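Long-range contact in ribonuclease J (Methanolobus psychrophilus R15, PDB 5HAB), which probably degrades RNA as an exoribonuclease of the beta-CASP branch of the metallo-beta-lactamase family: residues R45-M55 and V93-H104. The protein carries 1 engineered substitution. Residues are numbered along the deposited sequence; the frame is centred on the assembly and turned at random.
Sequences RVNEDIIIIDM and VNGNVRAIVCTH
D54 N gives its hydrogen to V101 O in the shortest bond between the segments, 2.6 Å with an N-H...O angle of 161°. The carboxylate of the same residue holds T103, in the C-terminal part of segment 93-104: its OD1 accepts the backbone N-H of T103 at 2.8 Å on the syn side, 15° out of the carboxylate plane, and its OD2 lies close to T103 OG1, whose position is less certain. Backbone and side chain of one aspartate thus grip V101 and T103, two residues apart. The next residue, H104, bonds D196 and stacks with H109, as expected where this segment enters the histidine- and aspartate-rich active site of metallo-beta-lactamase enzymes.

Upstream, the strands pair in parallel. I50 O receives R98 N at 2.7 Å, whereas I52 N bonds A99 O; the register slips by one residue between the pairs I50-V97 and I51-A99, a beta bulge in a parallel pair with R98 as the extra residue. The bulge turns R98 toward strand 49-53, and a bend at chi2 (-64°) brings NE within 2.8 Å of D49 OD1. This salt bridge reaches the oxygen from above the carboxylate plane.

Apolar contacts form on both faces. I52 CD1 lies 3.8 Å from V97 CG1, and I50 extends CD1 over the backbone of G95 to V93 CG1 (3.7 Å). On the other face, I51 touches A99 through CD1 and V101 through CG2 (3.9 Å to V101 CG2).

Strand 41-46 flanks strand 49-53 antiparallel, strand 124-126 borders strand 96-102, and strand 179-186 of the second sheet packs against I51 and I53.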
loop_
_atom_site.group_PDB
_atom_site.type_symbol
_atom_site.label_atom_id
_atom_site.label_comp_id
_atom_site.label_asym_id
_atom_site.label_seq_id
_atom_site.Cartn_x
_atom_site.Cartn_y
_atom_site.Cartn_z
ATOM N N ARG B 45 -35.766 -14.208 -13.908
ATOM C CA ARG B 45 -36.733 -14.971 -14.679
ATOM C C ARG B 45 -37.684 -15.689 -13.732
ATOM O O ARG B 45 -37.252 -16.400 -12.837
ATOM C CB ARG B 45 -36.024 -15.982 -15.590
ATOM C CG ARG B 45 -36.956 -16.859 -16.416
ATOM C CD ARG B 45 -36.183 -17.773 -17.364
ATOM N NE ARG B 45 -35.253 -18.643 -16.648
ATOM C CZ ARG B 45 -35.612 -19.705 -15.932
ATOM N NH1 ARG B 45 -36.890 -20.044 -15.832
ATOM N NH2 ARG B 45 -34.690 -20.431 -15.312
ATOM N N VAL B 46 -38.979 -15.463 -13.896
ATOM C CA VAL B 46 -39.981 -16.262 -13.209
ATOM C C VAL B 46 -40.719 -17.086 -14.262
ATOM O O VAL B 46 -41.509 -16.553 -15.053
ATOM C CB VAL B 46 -40.936 -15.398 -12.389
ATOM C CG1 VAL B 46 -41.753 -16.271 -11.446
ATOM C CG2 VAL B 46 -40.158 -14.345 -11.612
ATOM N N ASN B 47 -40.411 -18.379 -14.288
ATOM C CA ASN B 47 -40.919 -19.303 -15.296
ATOM C C ASN B 47 -40.505 -18.852 -16.700
ATOM O O ASN B 47 -39.415 -19.191 -17.159
ATOM C CB ASN B 47 -42.436 -19.436 -15.161
ATOM C CG ASN B 47 -42.836 -20.038 -13.825
ATOM O OD1 ASN B 47 -42.144 -20.909 -13.296
ATOM N ND2 ASN B 47 -43.932 -19.557 -13.258
ATOM N N GLU B 48 -41.357 -18.098 -17.389
ATOM C CA GLU B 48 -41.004 -17.633 -18.731
ATOM C C GLU B 48 -41.173 -16.124 -18.885
ATOM O O GLU B 48 -41.089 -15.596 -19.993
ATOM C CB GLU B 48 -41.830 -18.357 -19.798
ATOM C CG GLU B 48 -41.673 -19.871 -19.781
ATOM C CD GLU B 48 -42.205 -20.531 -21.043
ATOM O OE1 GLU B 48 -41.654 -21.579 -21.443
ATOM O OE2 GLU B 48 -43.180 -20.010 -21.627
ATOM N N ASP B 49 -41.392 -15.430 -17.773
ATOM C CA ASP B 49 -41.434 -13.971 -17.790
ATOM C C ASP B 49 -40.168 -13.405 -17.153
ATOM O O ASP B 49 -39.683 -13.945 -16.170
ATOM C CB ASP B 49 -42.679 -13.465 -17.066
ATOM C CG ASP B 49 -43.953 -13.744 -17.840
ATOM O OD1 ASP B 49 -43.944 -13.578 -19.079
ATOM O OD2 ASP B 49 -44.953 -14.152 -17.211
ATOM N N ILE B 50 -39.615 -12.339 -17.726
ATOM C CA ILE B 50 -38.341 -11.801 -17.250
ATOM C C ILE B 50 -38.464 -10.349 -16.792
ATOM O O ILE B 50 -39.019 -9.513 -17.498
ATOM C CB ILE B 50 -37.257 -11.926 -18.336
ATOM C CG1 ILE B 50 -37.092 -13.387 -18.758
ATOM C CG2 ILE B 50 -35.931 -11.357 -17.843
ATOM C CD1 ILE B 50 -36.106 -13.582 -19.887
ATOM N N ILE B 51 -37.940 -10.062 -15.603
ATOM C CA ILE B 51 -37.784 -8.697 -15.112
ATOM C C ILE B 51 -36.305 -8.316 -15.166
ATOM O O ILE B 51 -35.501 -8.896 -14.457
ATOM C CB ILE B 51 -38.330 -8.555 -13.682
ATOM C CG1 ILE B 51 -39.743 -9.129 -13.593
ATOM C CG2 ILE B 51 -38.289 -7.098 -13.223
ATOM C CD1 ILE B 51 -40.781 -8.297 -14.306
ATOM N N ILE B 52 -35.942 -7.359 -16.011
ATOM C CA ILE B 52 -34.584 -6.834 -16.016
ATOM C C ILE B 52 -34.454 -5.815 -14.890
ATOM O O ILE B 52 -35.359 -5.016 -14.658
ATOM C CB ILE B 52 -34.214 -6.217 -17.387
ATOM C CG1 ILE B 52 -34.159 -7.296 -18.470
ATOM C CG2 ILE B 52 -32.874 -5.507 -17.323
ATOM C CD1 ILE B 52 -33.875 -6.750 -19.867
ATOM N N ILE B 53 -33.336 -5.866 -14.171
ATOM C CA ILE B 53 -33.050 -4.899 -13.119
ATOM C C ILE B 53 -31.746 -4.168 -13.433
ATOM O O ILE B 53 -30.660 -4.776 -13.482
ATOM C CB ILE B 53 -32.990 -5.560 -11.736
ATOM C CG1 ILE B 53 -34.222 -6.437 -11.502
ATOM C CG2 ILE B 53 -32.904 -4.499 -10.656
ATOM C CD1 ILE B 53 -34.318 -6.986 -10.082
ATOM N N ASP B 54 -31.903 -2.871 -13.697
ATOM C CA ASP B 54 -30.823 -1.913 -13.927
ATOM C C ASP B 54 -30.057 -2.182 -15.218
ATOM O O ASP B 54 -29.938 -3.319 -15.664
ATOM C CB ASP B 54 -29.867 -1.890 -12.727
ATOM C CG ASP B 54 -30.524 -1.322 -11.472
ATOM O OD1 ASP B 54 -31.280 -0.331 -11.588
ATOM O OD2 ASP B 54 -30.295 -1.867 -10.372
ATOM N N MET B 55 -29.546 -1.112 -15.814
ATOM C CA MET B 55 -28.779 -1.180 -17.046
ATOM C C MET B 55 -27.708 -0.089 -16.977
ATOM O O MET B 55 -27.903 1.023 -17.479
ATOM C CB MET B 55 -29.677 -0.982 -18.277
ATOM C CG MET B 55 -30.807 -2.005 -18.420
ATOM S SD MET B 55 -31.732 -1.887 -19.969
ATOM C CE MET B 55 -30.584 -0.942 -20.933
ATOM N N VAL B 93 -31.629 -17.019 -22.943
ATOM C CA VAL B 93 -32.432 -17.113 -21.719
ATOM C C VAL B 93 -33.877 -17.442 -22.092
ATOM O O VAL B 93 -34.487 -16.755 -22.912
ATOM C CB VAL B 93 -32.364 -15.816 -20.879
ATOM C CG1 VAL B 93 -33.238 -15.941 -19.630
ATOM C CG2 VAL B 93 -30.923 -15.499 -20.499
ATOM N N ASN B 94 -34.425 -18.477 -21.463
ATOM C CA ASN B 94 -35.726 -19.019 -21.842
ATOM C C ASN B 94 -36.905 -18.228 -21.262
ATOM O O ASN B 94 -37.586 -18.692 -20.351
ATOM C CB ASN B 94 -35.814 -20.486 -21.403
ATOM C CG ASN B 94 -36.881 -21.266 -22.156
ATOM O OD1 ASN B 94 -37.254 -20.914 -23.275
ATOM N ND2 ASN B 94 -37.372 -22.338 -21.542
ATOM N N GLY B 95 -37.157 -17.044 -21.811
ATOM C CA GLY B 95 -38.252 -16.217 -21.344
ATOM C C GLY B 95 -38.423 -14.920 -22.108
ATOM O O GLY B 95 -37.633 -14.599 -22.995
ATOM N N ASN B 96 -39.453 -14.162 -21.759
ATOM C CA ASN B 96 -39.693 -12.879 -22.409
ATOM C C ASN B 96 -39.652 -11.756 -21.387
ATOM O O ASN B 96 -40.244 -11.859 -20.311
ATOM C CB ASN B 96 -41.038 -12.877 -23.139
ATOM C CG ASN B 96 -41.155 -14.009 -24.138
ATOM O OD1 ASN B 96 -40.567 -13.958 -25.218
ATOM N ND2 ASN B 96 -41.925 -15.036 -23.787
ATOM N N VAL B 97 -38.962 -10.678 -21.741
ATOM C CA VAL B 97 -38.806 -9.543 -20.845
ATOM C C VAL B 97 -40.109 -8.766 -20.742
ATOM O O VAL B 97 -40.635 -8.271 -21.742
ATOM C CB VAL B 97 -37.653 -8.636 -21.308
ATOM C CG1 VAL B 97 -37.551 -7.414 -20.413
ATOM C CG2 VAL B 97 -36.343 -9.418 -21.311
ATOM N N ARG B 98 -40.623 -8.659 -19.522
ATOM C CA ARG B 98 -41.901 -8.009 -19.283
ATOM C C ARG B 98 -41.760 -6.622 -18.668
ATOM O O ARG B 98 -42.681 -5.810 -18.757
ATOM C CB ARG B 98 -42.769 -8.887 -18.375
ATOM C CG ARG B 98 -43.110 -10.253 -18.959
ATOM C CD ARG B 98 -43.952 -10.128 -20.225
ATOM N NE ARG B 98 -44.190 -11.417 -20.871
ATOM C CZ ARG B 98 -44.682 -11.560 -22.101
ATOM N NH1 ARG B 98 -44.990 -10.490 -22.825
ATOM N NH2 ARG B 98 -44.864 -12.772 -22.611
ATOM N N ALA B 99 -40.615 -6.350 -18.046
ATOM C CA ALA B 99 -40.384 -5.046 -17.426
ATOM C C ALA B 99 -38.904 -4.785 -17.189
ATOM O O ALA B 99 -38.107 -5.712 -17.075
ATOM C CB ALA B 99 -41.152 -4.934 -16.113
ATOM N N ILE B 100 -38.550 -3.508 -17.116
ATOM C CA ILE B 100 -37.194 -3.085 -16.797
ATOM C C ILE B 100 -37.219 -2.204 -15.551
ATOM O O ILE B 100 -37.744 -1.095 -15.586
ATOM C CB ILE B 100 -36.561 -2.348 -17.978
ATOM C CG1 ILE B 100 -36.479 -3.275 -19.193
ATOM C CG2 ILE B 100 -35.191 -1.810 -17.601
ATOM C CD1 ILE B 100 -35.879 -2.620 -20.420
ATOM N N VAL B 101 -36.672 -2.695 -14.445
ATOM C CA VAL B 101 -36.637 -1.898 -13.220
ATOM C C VAL B 101 -35.307 -1.163 -13.095
ATOM O O VAL B 101 -34.245 -1.733 -13.340
ATOM C CB VAL B 101 -36.894 -2.762 -11.974
ATOM C CG1 VAL B 101 -36.771 -1.918 -10.707
ATOM C CG2 VAL B 101 -38.273 -3.393 -12.037
ATOM N N CYS B 102 -35.382 0.119 -12.750
ATOM C CA CYS B 102 -34.197 0.897 -12.412
ATOM C C CYS B 102 -34.291 1.336 -10.961
ATOM O O CYS B 102 -35.155 2.140 -10.605
ATOM C CB CYS B 102 -34.054 2.102 -13.328
ATOM S SG CYS B 102 -33.624 1.672 -15.019
ATOM N N THR B 103 -33.398 0.815 -10.123
ATOM C CA THR B 103 -33.509 1.030 -8.686
ATOM C C THR B 103 -33.070 2.435 -8.283
ATOM O O THR B 103 -33.425 2.905 -7.203
ATOM C CB THR B 103 -32.682 -0.000 -7.898
ATOM O OG1 THR B 103 -31.381 -0.109 -8.482
ATOM C CG2 THR B 103 -33.364 -1.362 -7.925
ATOM N N HIS B 104 -32.314 3.104 -9.150
ATOM C CA HIS B 104 -32.047 4.535 -8.979
ATOM C C HIS B 104 -31.516 5.143 -10.271
ATOM O O HIS B 104 -31.360 4.450 -11.277
ATOM C CB HIS B 104 -31.062 4.799 -7.822
ATOM C CG HIS B 104 -29.690 4.234 -8.035
ATOM N ND1 HIS B 104 -28.882 4.611 -9.085
ATOM C CD2 HIS B 104 -28.970 3.348 -7.306
ATOM C CE1 HIS B 104 -27.733 3.963 -9.010
ATOM N NE2 HIS B 104 -27.760 3.191 -7.937
#